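Local coordinates for protein platelet aggregation factor Sm-hPAF (PDB 4GWI) that binds fucosylated Lewis glycans through this F-type lectin domain of lectinolysin, a toxin that probably forms pores in cholesterol-containing host membranes, at residues R5-A13 with A139-A147; V59-V70 with E114-V125. The protein carries 2 engineered substitutions. All blocks are in the same frame, centred on the assembly; numbering follows the deposited sequence.

Interaction 1 (R5-A13 with A139-A147). With CA (calcium ion), chain F.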
loop_
_atom_site.group_PDB
_atom_site.type_symbol
_atom_site.label_atom_id
_atom_site.label_comp_id
_atom_site.label_asym_id
_atom_site.label_seq_id
_atom_site.Cartn_x
_atom_site.Cartn_y
_atom_site.Cartn_z
ATOM N N ARG A 5 3.425 -17.944 7.338
ATOM C CA ARG A 5 4.701 -18.536 7.758
ATOM C C ARG A 5 5.855 -17.846 7.023
ATOM O O ARG A 5 5.878 -16.618 6.946
ATOM C CB ARG A 5 4.717 -20.038 7.480
ATOM C CG ARG A 5 4.178 -20.886 8.620
ATOM C CD ARG A 5 4.230 -20.134 9.939
ATOM N NE ARG A 5 5.566 -19.615 10.221
ATOM C CZ ARG A 5 6.636 -20.377 10.422
ATOM N NH1 ARG A 5 6.531 -21.697 10.373
ATOM N NH2 ARG A 5 7.812 -19.819 10.673
ATOM N N PRO A 6 6.808 -18.605 6.474
ATOM C CA PRO A 6 7.880 -17.937 5.693
ATOM C C PRO A 6 7.442 -17.262 4.356
ATOM O O PRO A 6 6.477 -17.707 3.648
ATOM C CB PRO A 6 8.835 -19.089 5.385
ATOM C CG PRO A 6 7.966 -20.330 5.383
ATOM C CD PRO A 6 7.022 -20.073 6.530
ATOM N N VAL A 7 8.157 -16.182 4.031
ATOM C CA VAL A 7 8.001 -15.503 2.762
ATOM C C VAL A 7 9.334 -15.366 2.032
ATOM O O VAL A 7 10.406 -15.415 2.678
ATOM C CB VAL A 7 7.272 -14.101 2.906
ATOM C CG1 VAL A 7 5.880 -14.310 3.550
ATOM C CG2 VAL A 7 8.147 -13.024 3.615
ATOM N N GLU A 8 9.261 -15.233 0.720
ATOM C CA GLU A 8 10.382 -14.995 -0.121
ATOM C C GLU A 8 10.919 -13.583 0.093
ATOM O O GLU A 8 10.261 -12.705 0.738
ATOM C CB GLU A 8 10.030 -15.103 -1.551
ATOM C CG GLU A 8 9.642 -16.430 -2.109
ATOM C CD GLU A 8 9.513 -16.252 -3.626
ATOM O OE1 GLU A 8 9.624 -15.054 -4.201
ATOM O OE2 GLU A 8 9.333 -17.322 -4.254
ATOM N N THR A 9 12.158 -13.370 -0.360
ATOM C CA THR A 9 12.768 -12.079 -0.060
ATOM C C THR A 9 12.535 -11.022 -1.172
ATOM O O THR A 9 12.779 -9.864 -0.922
ATOM C CB THR A 9 14.346 -12.249 0.114
ATOM O OG1 THR A 9 14.865 -12.821 -1.087
ATOM C CG2 THR A 9 14.671 -13.060 1.325
ATOM N N GLU A 10 12.154 -11.436 -2.383
ATOM C CA GLU A 10 12.078 -10.594 -3.542
ATOM C C GLU A 10 10.772 -9.686 -3.340
ATOM O O GLU A 10 9.642 -10.239 -3.226
ATOM C CB GLU A 10 11.884 -11.368 -4.836
ATOM C CG GLU A 10 11.921 -10.470 -6.029
ATOM C CD GLU A 10 11.520 -11.107 -7.401
ATOM O OE1 GLU A 10 11.229 -12.342 -7.552
ATOM O OE2 GLU A 10 11.458 -10.343 -8.393
ATOM N N ASN A 11 10.964 -8.353 -3.427
ATOM C CA ASN A 11 9.781 -7.469 -3.482
ATOM C C ASN A 11 9.237 -7.458 -4.868
ATOM O O ASN A 11 9.710 -6.774 -5.810
ATOM C CB ASN A 11 10.212 -6.059 -2.992
ATOM C CG ASN A 11 9.119 -5.030 -3.316
ATOM O OD1 ASN A 11 7.927 -5.374 -3.446
ATOM N ND2 ASN A 11 9.488 -3.779 -3.445
ATOM N N ILE A 12 8.100 -8.196 -5.076
ATOM C CA ILE A 12 7.524 -8.309 -6.432
ATOM C C ILE A 12 6.649 -7.106 -6.835
ATOM O O ILE A 12 6.200 -7.011 -7.979
ATOM C CB ILE A 12 6.680 -9.600 -6.630
ATOM C CG1 ILE A 12 5.580 -9.741 -5.584
ATOM C CG2 ILE A 12 7.613 -10.809 -6.406
ATOM C CD1 ILE A 12 4.479 -10.777 -5.981
ATOM N N ALA A 13 6.466 -6.129 -5.914
ATOM C CA ALA A 13 5.718 -4.928 -6.331
ATOM C C ALA A 13 6.608 -3.862 -7.010
ATOM O O ALA A 13 6.130 -3.006 -7.675
ATOM C CB ALA A 13 5.088 -4.271 -5.072
ATOM N N ALA A 139 4.863 5.886 1.602
ATOM C CA ALA A 139 6.205 6.014 1.048
ATOM C C ALA A 139 6.616 4.815 0.201
ATOM O O ALA A 139 7.389 4.894 -0.687
ATOM C CB ALA A 139 7.160 6.081 2.282
ATOM N N GLU A 140 6.058 3.630 0.530
ATOM C CA GLU A 140 6.389 2.416 -0.276
ATOM C C GLU A 140 5.402 1.322 0.169
ATOM O O GLU A 140 4.970 1.296 1.323
ATOM C CB GLU A 140 7.851 1.944 0.089
ATOM C CG GLU A 140 8.379 0.965 -0.991
ATOM C CD GLU A 140 8.843 1.603 -2.313
ATOM O OE1 GLU A 140 8.712 2.814 -2.588
ATOM O OE2 GLU A 140 9.280 0.813 -3.191
ATOM N N VAL A 141 5.071 0.476 -0.833
ATOM C CA VAL A 141 4.365 -0.791 -0.486
ATOM C C VAL A 141 5.196 -1.897 -1.141
ATOM O O VAL A 141 5.518 -1.851 -2.358
ATOM C CB VAL A 141 2.969 -0.747 -1.168
ATOM C CG1 VAL A 141 2.288 -2.117 -0.938
ATOM C CG2 VAL A 141 2.093 0.336 -0.526
ATOM N N GLU A 142 5.584 -2.837 -0.301
ATOM C CA GLU A 142 6.404 -3.989 -0.806
ATOM C C GLU A 142 5.566 -5.251 -0.650
ATOM O O GLU A 142 4.745 -5.348 0.298
ATOM C CB GLU A 142 7.676 -4.151 0.069
ATOM C CG GLU A 142 8.591 -2.918 -0.147
ATOM C CD GLU A 142 9.803 -2.997 0.781
ATOM O OE1 GLU A 142 9.837 -3.748 1.793
ATOM O OE2 GLU A 142 10.760 -2.200 0.464
ATOM N N VAL A 143 5.716 -6.156 -1.609
ATOM C CA VAL A 143 4.828 -7.388 -1.562
ATOM C C VAL A 143 5.740 -8.609 -1.769
ATOM O O VAL A 143 6.639 -8.562 -2.630
ATOM C CB VAL A 143 3.853 -7.329 -2.733
ATOM C CG1 VAL A 143 2.993 -8.640 -2.779
ATOM C CG2 VAL A 143 2.923 -6.086 -2.597
ATOM N N PHE A 144 5.508 -9.665 -0.973
ATOM C CA PHE A 144 6.408 -10.840 -1.016
ATOM C C PHE A 144 5.594 -12.113 -1.192
ATOM O O PHE A 144 4.520 -12.198 -0.561
ATOM C CB PHE A 144 7.168 -10.927 0.273
ATOM C CG PHE A 144 7.984 -9.649 0.545
ATOM C CD1 PHE A 144 9.279 -9.471 -0.032
ATOM C CD2 PHE A 144 7.407 -8.620 1.309
ATOM C CE1 PHE A 144 9.967 -8.244 0.220
ATOM C CE2 PHE A 144 8.116 -7.402 1.586
ATOM C CZ PHE A 144 9.356 -7.235 0.972
ATOM N N ARG A 145 6.112 -13.022 -2.031
ATOM C CA ARG A 145 5.403 -14.316 -2.154
ATOM C C ARG A 145 5.572 -15.196 -0.935
ATOM O O ARG A 145 6.553 -15.158 -0.235
ATOM C CB ARG A 145 5.948 -15.063 -3.326
ATOM C CG ARG A 145 5.838 -14.397 -4.644
ATOM C CD ARG A 145 6.495 -15.307 -5.738
ATOM N NE ARG A 145 6.435 -14.709 -7.049
ATOM C CZ ARG A 145 7.456 -14.151 -7.708
ATOM N NH1 ARG A 145 7.243 -13.578 -8.925
ATOM N NH2 ARG A 145 8.696 -14.080 -7.153
ATOM N N SER A 146 4.582 -16.036 -0.675
ATOM C CA SER A 146 4.730 -17.157 0.293
ATOM C C SER A 146 5.864 -18.056 -0.146
ATOM O O SER A 146 6.094 -18.242 -1.299
ATOM C CB SER A 146 3.466 -18.062 0.184
ATOM O OG SER A 146 2.371 -17.312 0.503
ATOM N N ALA A 147 6.596 -18.552 0.843
ATOM C CA ALA A 147 7.759 -19.426 0.509
ATOM C C ALA A 147 7.378 -20.872 0.160
ATOM O O ALA A 147 6.217 -21.254 0.376
ATOM C CB ALA A 147 8.728 -19.400 1.654
HETATM CA CA CA F . 8.861 5.238 -2.472
HETATM O O HOH W 1 8.688 -12.643 -3.066
HETATM O O HOH W 2 7.859 -1.520 -3.859
#
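Asn11 and Val143 meet where segment 5-13 packs tightly on strand 138-145. The amide oxygen OD1 of Asn11 takes the backbone N of Val143 at 3.0 Å, while the N of Ala13 reaches the same oxygen from the opposite face of the amide, so two bonds fix its rotation. With CG anti to the backbone N (chi1 168°), the amide is carried over the strand. Next along, Ile12 N binds Val143 O at 2.9 Å, the CB of Ala13 rests 3.8 Å from Val143 CG2, and Ile12 CG2 lies over one face of the Arg145 guanidinium.

Toward solvent the grip is ionic. Arg145 NH2 meets Glu8 OE1 in the guanidinium plane at 3.2 Å and Glu10 OE1, from above its carboxylate, at 3.1 Å, while Arg145 NE pairs with Glu65. A water joins Glu8 OE1, Glu10 O and Arg145 N. At the exposed end, Pro6 CB against Ala147 CB (3.7 Å) backs the hydrogen bond from Ala147 N to Pro6 O.

Asn11 closes an Asx turn, and the strand it holds leads back to the calcium site of this F-type lectin domain, where Ala139 O and Glu140 OE1 bind the metal.

Interaction 2 (V59-V70 with E114-V125). Unlike the reference sequence in segment 114-125: Asp121 (reference Ala). With MG (magnesium ion), chain E; GOL (glycerol), chain D.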
loop_
_atom_site.group_PDB
_atom_site.type_symbol
_atom_site.label_atom_id
_atom_site.label_comp_id
_atom_site.label_asym_id
_atom_site.label_seq_id
_atom_site.Cartn_x
_atom_site.Cartn_y
_atom_site.Cartn_z
ATOM N N VAL A 59 -1.571 -1.601 -6.535
ATOM C CA VAL A 59 -0.547 -2.041 -7.501
ATOM C C VAL A 59 -1.089 -3.313 -8.199
ATOM O O VAL A 59 -1.727 -4.192 -7.583
ATOM C CB VAL A 59 0.771 -2.311 -6.775
ATOM C CG1 VAL A 59 0.601 -3.297 -5.577
ATOM C CG2 VAL A 59 1.890 -2.766 -7.823
ATOM N N ASP A 60 -0.797 -3.364 -9.506
ATOM C CA ASP A 60 -1.098 -4.582 -10.368
ATOM C C ASP A 60 0.167 -5.372 -10.415
ATOM O O ASP A 60 1.190 -4.925 -11.053
ATOM C CB ASP A 60 -1.543 -4.079 -11.723
ATOM C CG ASP A 60 -1.889 -5.200 -12.652
ATOM O OD1 ASP A 60 -1.691 -6.338 -12.277
ATOM O OD2 ASP A 60 -2.271 -4.827 -13.787
ATOM N N LEU A 61 0.188 -6.547 -9.830
ATOM C CA LEU A 61 1.396 -7.418 -9.869
ATOM C C LEU A 61 1.639 -7.988 -11.257
ATOM O O LEU A 61 2.733 -8.616 -11.450
ATOM C CB LEU A 61 1.289 -8.545 -8.840
ATOM C CG LEU A 61 1.079 -8.101 -7.393
ATOM C CD1 LEU A 61 0.861 -9.263 -6.464
ATOM C CD2 LEU A 61 2.284 -7.252 -6.876
ATOM N N GLY A 62 0.637 -7.885 -12.135
ATOM C CA GLY A 62 0.770 -8.234 -13.536
ATOM C C GLY A 62 0.421 -9.680 -13.863
ATOM O O GLY A 62 0.233 -9.997 -15.054
ATOM N N LYS A 63 0.293 -10.495 -12.828
ATOM C CA LYS A 63 -0.091 -11.906 -12.917
ATOM C C LYS A 63 -0.565 -12.276 -11.552
ATOM O O LYS A 63 -0.335 -11.518 -10.603
ATOM C CB LYS A 63 1.092 -12.789 -13.390
ATOM C CG LYS A 63 2.347 -12.731 -12.561
ATOM C CD LYS A 63 3.551 -13.558 -13.126
ATOM C CE LYS A 63 3.262 -15.068 -13.348
ATOM N NZ LYS A 63 2.401 -15.837 -12.367
ATOM N N THR A 64 -1.251 -13.414 -11.387
ATOM C CA THR A 64 -1.635 -13.866 -10.064
ATOM C C THR A 64 -0.468 -14.505 -9.332
ATOM O O THR A 64 0.226 -15.413 -9.882
ATOM C CB THR A 64 -2.831 -14.870 -10.186
ATOM O OG1 THR A 64 -3.884 -14.151 -10.821
ATOM C CG2 THR A 64 -3.286 -15.361 -8.824
ATOM N N GLU A 65 -0.197 -14.043 -8.121
ATOM C CA GLU A 65 0.899 -14.559 -7.355
ATOM C C GLU A 65 0.363 -15.074 -6.014
ATOM O O GLU A 65 -0.641 -14.562 -5.495
ATOM C CB GLU A 65 1.848 -13.373 -7.042
ATOM C CG GLU A 65 2.444 -12.769 -8.290
ATOM C CD GLU A 65 3.630 -13.541 -8.800
ATOM O OE1 GLU A 65 4.288 -13.000 -9.739
ATOM O OE2 GLU A 65 3.929 -14.648 -8.271
ATOM N N ASN A 66 1.129 -15.950 -5.360
ATOM C CA ASN A 66 0.751 -16.392 -4.051
ATOM C C ASN A 66 1.383 -15.493 -2.989
ATOM O O ASN A 66 2.606 -15.559 -2.757
ATOM C CB ASN A 66 1.164 -17.848 -3.846
ATOM C CG ASN A 66 0.453 -18.464 -2.684
ATOM O OD1 ASN A 66 0.841 -18.253 -1.567
ATOM N ND2 ASN A 66 -0.747 -19.073 -2.910
ATOM N N VAL A 67 0.537 -14.606 -2.463
ATOM C CA VAL A 67 1.038 -13.476 -1.613
ATOM C C VAL A 67 1.047 -13.910 -0.203
ATOM O O VAL A 67 0.018 -14.435 0.378
ATOM C CB VAL A 67 0.107 -12.271 -1.807
ATOM C CG1 VAL A 67 0.518 -11.123 -0.817
ATOM C CG2 VAL A 67 0.181 -11.763 -3.279
ATOM N N GLY A 68 2.183 -13.685 0.463
ATOM C CA GLY A 68 2.287 -13.956 1.841
ATOM C C GLY A 68 2.482 -12.756 2.794
ATOM O O GLY A 68 2.186 -12.865 4.005
ATOM N N LYS A 69 3.014 -11.660 2.203
ATOM C CA LYS A 69 3.287 -10.481 3.076
ATOM C C LYS A 69 3.167 -9.219 2.258
ATOM O O LYS A 69 3.637 -9.176 1.096
ATOM C CB LYS A 69 4.703 -10.559 3.737
ATOM C CG LYS A 69 5.012 -9.383 4.699
ATOM C CD LYS A 69 6.493 -9.617 5.133
ATOM C CE LYS A 69 7.054 -8.636 6.098
ATOM N NZ LYS A 69 8.463 -9.145 6.334
ATOM N N VAL A 70 2.534 -8.245 2.865
ATOM C CA VAL A 70 2.504 -6.872 2.248
ATOM C C VAL A 70 3.034 -5.941 3.352
ATOM O O VAL A 70 2.610 -5.986 4.476
ATOM C CB VAL A 70 1.064 -6.447 1.911
ATOM C CG1 VAL A 70 1.023 -4.947 1.410
ATOM C CG2 VAL A 70 0.532 -7.389 0.780
ATOM N N GLU A 114 3.655 -4.540 8.850
ATOM C CA GLU A 114 3.779 -5.770 8.086
ATOM C C GLU A 114 2.451 -6.540 8.166
ATOM O O GLU A 114 1.902 -6.797 9.286
ATOM C CB GLU A 114 4.841 -6.728 8.727
ATOM C CG GLU A 114 6.275 -6.151 8.484
ATOM C CD GLU A 114 7.390 -7.057 8.986
ATOM O OE1 GLU A 114 7.138 -7.926 9.838
ATOM O OE2 GLU A 114 8.519 -6.866 8.500
ATOM N N VAL A 115 1.895 -6.812 6.985
ATOM C CA VAL A 115 0.559 -7.510 6.946
ATOM C C VAL A 115 0.826 -8.882 6.365
ATOM O O VAL A 115 1.418 -9.065 5.294
ATOM C CB VAL A 115 -0.345 -6.715 5.997
ATOM C CG1 VAL A 115 -1.746 -7.398 6.036
ATOM C CG2 VAL A 115 -0.466 -5.253 6.403
ATOM N N PHE A 116 0.399 -9.930 7.077
ATOM C CA PHE A 116 0.633 -11.296 6.614
ATOM C C PHE A 116 -0.645 -11.947 6.069
ATOM O O PHE A 116 -1.680 -11.769 6.735
ATOM C CB PHE A 116 1.182 -12.135 7.791
ATOM C CG PHE A 116 2.605 -11.694 8.179
ATOM C CD1 PHE A 116 3.646 -12.260 7.493
ATOM C CD2 PHE A 116 2.780 -10.772 9.208
ATOM C CE1 PHE A 116 4.975 -11.883 7.806
ATOM C CE2 PHE A 116 4.142 -10.385 9.523
ATOM C CZ PHE A 116 5.169 -10.960 8.800
ATOM N N PHE A 117 -0.532 -12.547 4.877
ATOM C CA PHE A 117 -1.694 -13.246 4.293
ATOM C C PHE A 117 -1.445 -14.708 4.213
ATOM O O PHE A 117 -0.309 -15.142 4.098
ATOM C CB PHE A 117 -1.926 -12.688 2.916
ATOM C CG PHE A 117 -2.574 -11.304 2.937
ATOM C CD1 PHE A 117 -3.894 -11.098 3.160
ATOM C CD2 PHE A 117 -1.759 -10.144 2.765
ATOM C CE1 PHE A 117 -4.523 -9.840 3.170
ATOM C CE2 PHE A 117 -2.380 -8.899 2.756
ATOM C CZ PHE A 117 -3.725 -8.698 2.993
ATOM N N THR A 118 -2.564 -15.495 4.322
ATOM C CA THR A 118 -2.379 -16.976 4.402
ATOM C C THR A 118 -2.404 -17.574 3.016
ATOM O O THR A 118 -3.471 -17.988 2.493
ATOM C CB THR A 118 -3.470 -17.576 5.255
ATOM O OG1 THR A 118 -3.540 -16.878 6.530
ATOM C CG2 THR A 118 -3.148 -19.032 5.550
ATOM N N ALA A 119 -1.287 -17.392 2.318
ATOM C CA ALA A 119 -0.995 -17.971 0.968
ATOM C C ALA A 119 -2.098 -17.672 -0.022
ATOM O O ALA A 119 -2.773 -18.598 -0.549
ATOM C CB ALA A 119 -0.775 -19.486 1.101
ATOM N N LYS A 120 -2.352 -16.375 -0.260
ATOM C CA LYS A 120 -3.462 -15.985 -1.056
ATOM C C LYS A 120 -3.108 -15.720 -2.491
ATOM O O LYS A 120 -2.195 -14.897 -2.772
ATOM C CB LYS A 120 -4.078 -14.690 -0.465
ATOM C CG LYS A 120 -4.708 -14.819 0.940
ATOM C CD LYS A 120 -5.993 -15.723 0.840
ATOM C CE LYS A 120 -6.385 -16.038 2.299
ATOM N NZ LYS A 120 -7.524 -17.050 2.194
ATOM N N ASP A 121 -3.848 -16.271 -3.450
ATOM C CA ASP A 121 -3.557 -16.042 -4.854
ATOM C C ASP A 121 -4.211 -14.797 -5.377
ATOM O O ASP A 121 -5.463 -14.747 -5.424
ATOM C CB ASP A 121 -3.935 -17.269 -5.684
ATOM C CG ASP A 121 -3.136 -18.493 -5.248
ATOM O OD1 ASP A 121 -1.877 -18.544 -5.492
ATOM O OD2 ASP A 121 -3.732 -19.423 -4.571
ATOM N N ALA A 122 -3.430 -13.738 -5.669
ATOM C CA ALA A 122 -4.002 -12.464 -5.993
ATOM C C ALA A 122 -3.181 -11.782 -7.047
ATOM O O ALA A 122 -1.962 -12.041 -7.107
ATOM C CB ALA A 122 -3.971 -11.605 -4.742
ATOM N N ARG A 123 -3.842 -10.916 -7.796
ATOM C CA ARG A 123 -3.110 -10.128 -8.795
ATOM C C ARG A 123 -2.962 -8.686 -8.337
ATOM O O ARG A 123 -1.951 -8.005 -8.756
ATOM C CB ARG A 123 -3.831 -10.191 -10.146
ATOM C CG ARG A 123 -3.068 -9.334 -11.206
ATOM C CD ARG A 123 -3.467 -9.634 -12.599
ATOM N NE ARG A 123 -3.006 -8.489 -13.464
ATOM C CZ ARG A 123 -3.113 -8.477 -14.778
ATOM N NH1 ARG A 123 -3.564 -9.600 -15.438
ATOM N NH2 ARG A 123 -2.768 -7.347 -15.403
ATOM N N TYR A 124 -3.878 -8.142 -7.565
ATOM C CA TYR A 124 -3.829 -6.713 -7.154
ATOM C C TYR A 124 -3.710 -6.606 -5.677
ATOM O O TYR A 124 -4.329 -7.393 -4.893
ATOM C CB TYR A 124 -5.100 -5.977 -7.615
ATOM C CG TYR A 124 -5.336 -5.978 -9.117
ATOM C CD1 TYR A 124 -6.032 -7.074 -9.742
ATOM C CD2 TYR A 124 -4.770 -5.006 -9.950
ATOM C CE1 TYR A 124 -6.249 -7.116 -11.106
ATOM C CE2 TYR A 124 -5.036 -5.001 -11.333
ATOM C CZ TYR A 124 -5.782 -6.034 -11.901
ATOM O OH TYR A 124 -5.905 -6.099 -13.276
ATOM N N VAL A 125 -2.974 -5.560 -5.181
ATOM C CA VAL A 125 -2.878 -5.257 -3.760
ATOM C C VAL A 125 -3.403 -3.833 -3.603
ATOM O O VAL A 125 -2.885 -2.921 -4.362
ATOM C CB VAL A 125 -1.424 -5.363 -3.259
ATOM C CG1 VAL A 125 -1.380 -4.936 -1.764
ATOM C CG2 VAL A 125 -0.908 -6.787 -3.467
HETATM MG MG MG E . -3.272 -3.257 -14.920
HETATM C C1 GOL D . -3.687 -13.288 -13.921
HETATM O O1 GOL D . -4.067 -12.217 -14.838
HETATM C C2 GOL D . -3.342 -14.485 -14.793
HETATM O O2 GOL D . -2.249 -14.142 -15.661
HETATM C C3 GOL D . -2.906 -15.597 -13.867
HETATM O O3 GOL D . -1.517 -15.278 -13.658
HETATM O O HOH W 3 -5.176 -4.432 -15.071
HETATM O O HOH W 4 -3.974 -2.215 -13.547
HETATM O O HOH W 5 -4.125 -1.955 -16.412
#
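The guanidinium of Arg123 is sandwiched: Tyr124 OH lies 3.5 Å above one face, offset toward the rim, and Gly62 O sits over the centre of the other. At its edge the Asp60 carboxylate is held side-on and nearly coplanar, the planes 25° apart. Arg123 NE reaches Asp60 OD1 at 2.8 Å in an almost straight bond, and Arg123 NH2 uses the syn lone pair of Asp60 OD2. A glycerol, probably from the crystallisation liquor, takes NH1 at another part of the edge. Extended from CG to NE, the arginine chain presents this edge to the acid.

Asp60 OD1 also receives Gly62 N from above the carboxylate plane, an Asx turn at the corner where the chain leaves strand 56-61. Its OD2 binds magnesium at 2.2 Å, with Gln17 and three waters as the other ligands. The second carboxylate oxygen thus serves arginine and metal together, which would tend to stabilise its negative charge. Beside it, the Tyr124 ring packs against the acid, CE2 to Asp60 CG 3.4 Å.

Both segments turn corners between the two antiparallel sheets of the beta-sandwich characteristic of F-type lectins, so one contact joins strand pairs in each. Between Val67 and Lys69 the register slips by two residues, a beta bulge. On the inward side, Val70 CG1 meets Val125 CG1 tip to tip across the sandwich at 4.0 Å, and Val70 CG2 lies 3.8 Å from Phe117 CE2. On the outer face, Asn66 ND2 hydrogen-bonds Asp121 OD1 from above its carboxylate at 2.9 Å, Asp121 standing where the reference sequence has alanine, while Asn66 OD1 is taken by Ser146. Fully extended, Lys69 runs alongside Phe116 to a salt bridge of its NZ with Glu114 OE2, whose hydrogen bond is weak.

Interaction 2 is nested within the chain loop that interaction 1 closes, and their centres lie 8 Å apart. Strand 64-74 pairs with strand 138-145 in one sheet, and two polar contacts tie the interactions directly: Arg145 NE forms a salt bridge with Glu65 OE2 at 2.8 Å, and Ser146 OG probably hydrogen-bonds Asn66 OD1 at 2.7 Å. Phe144 joins in through backbone bonds to the bulge at Gly68 and Lys69. Each contact reaches a different metal: 139-147 supplies calcium ligands, whereas 59-70 supplies a magnesium ligand, and the side chain of Val59 is about 12 Å from the calcium. The glycan pocket, which includes His48, Arg75 and Arg83, is formed by other residues.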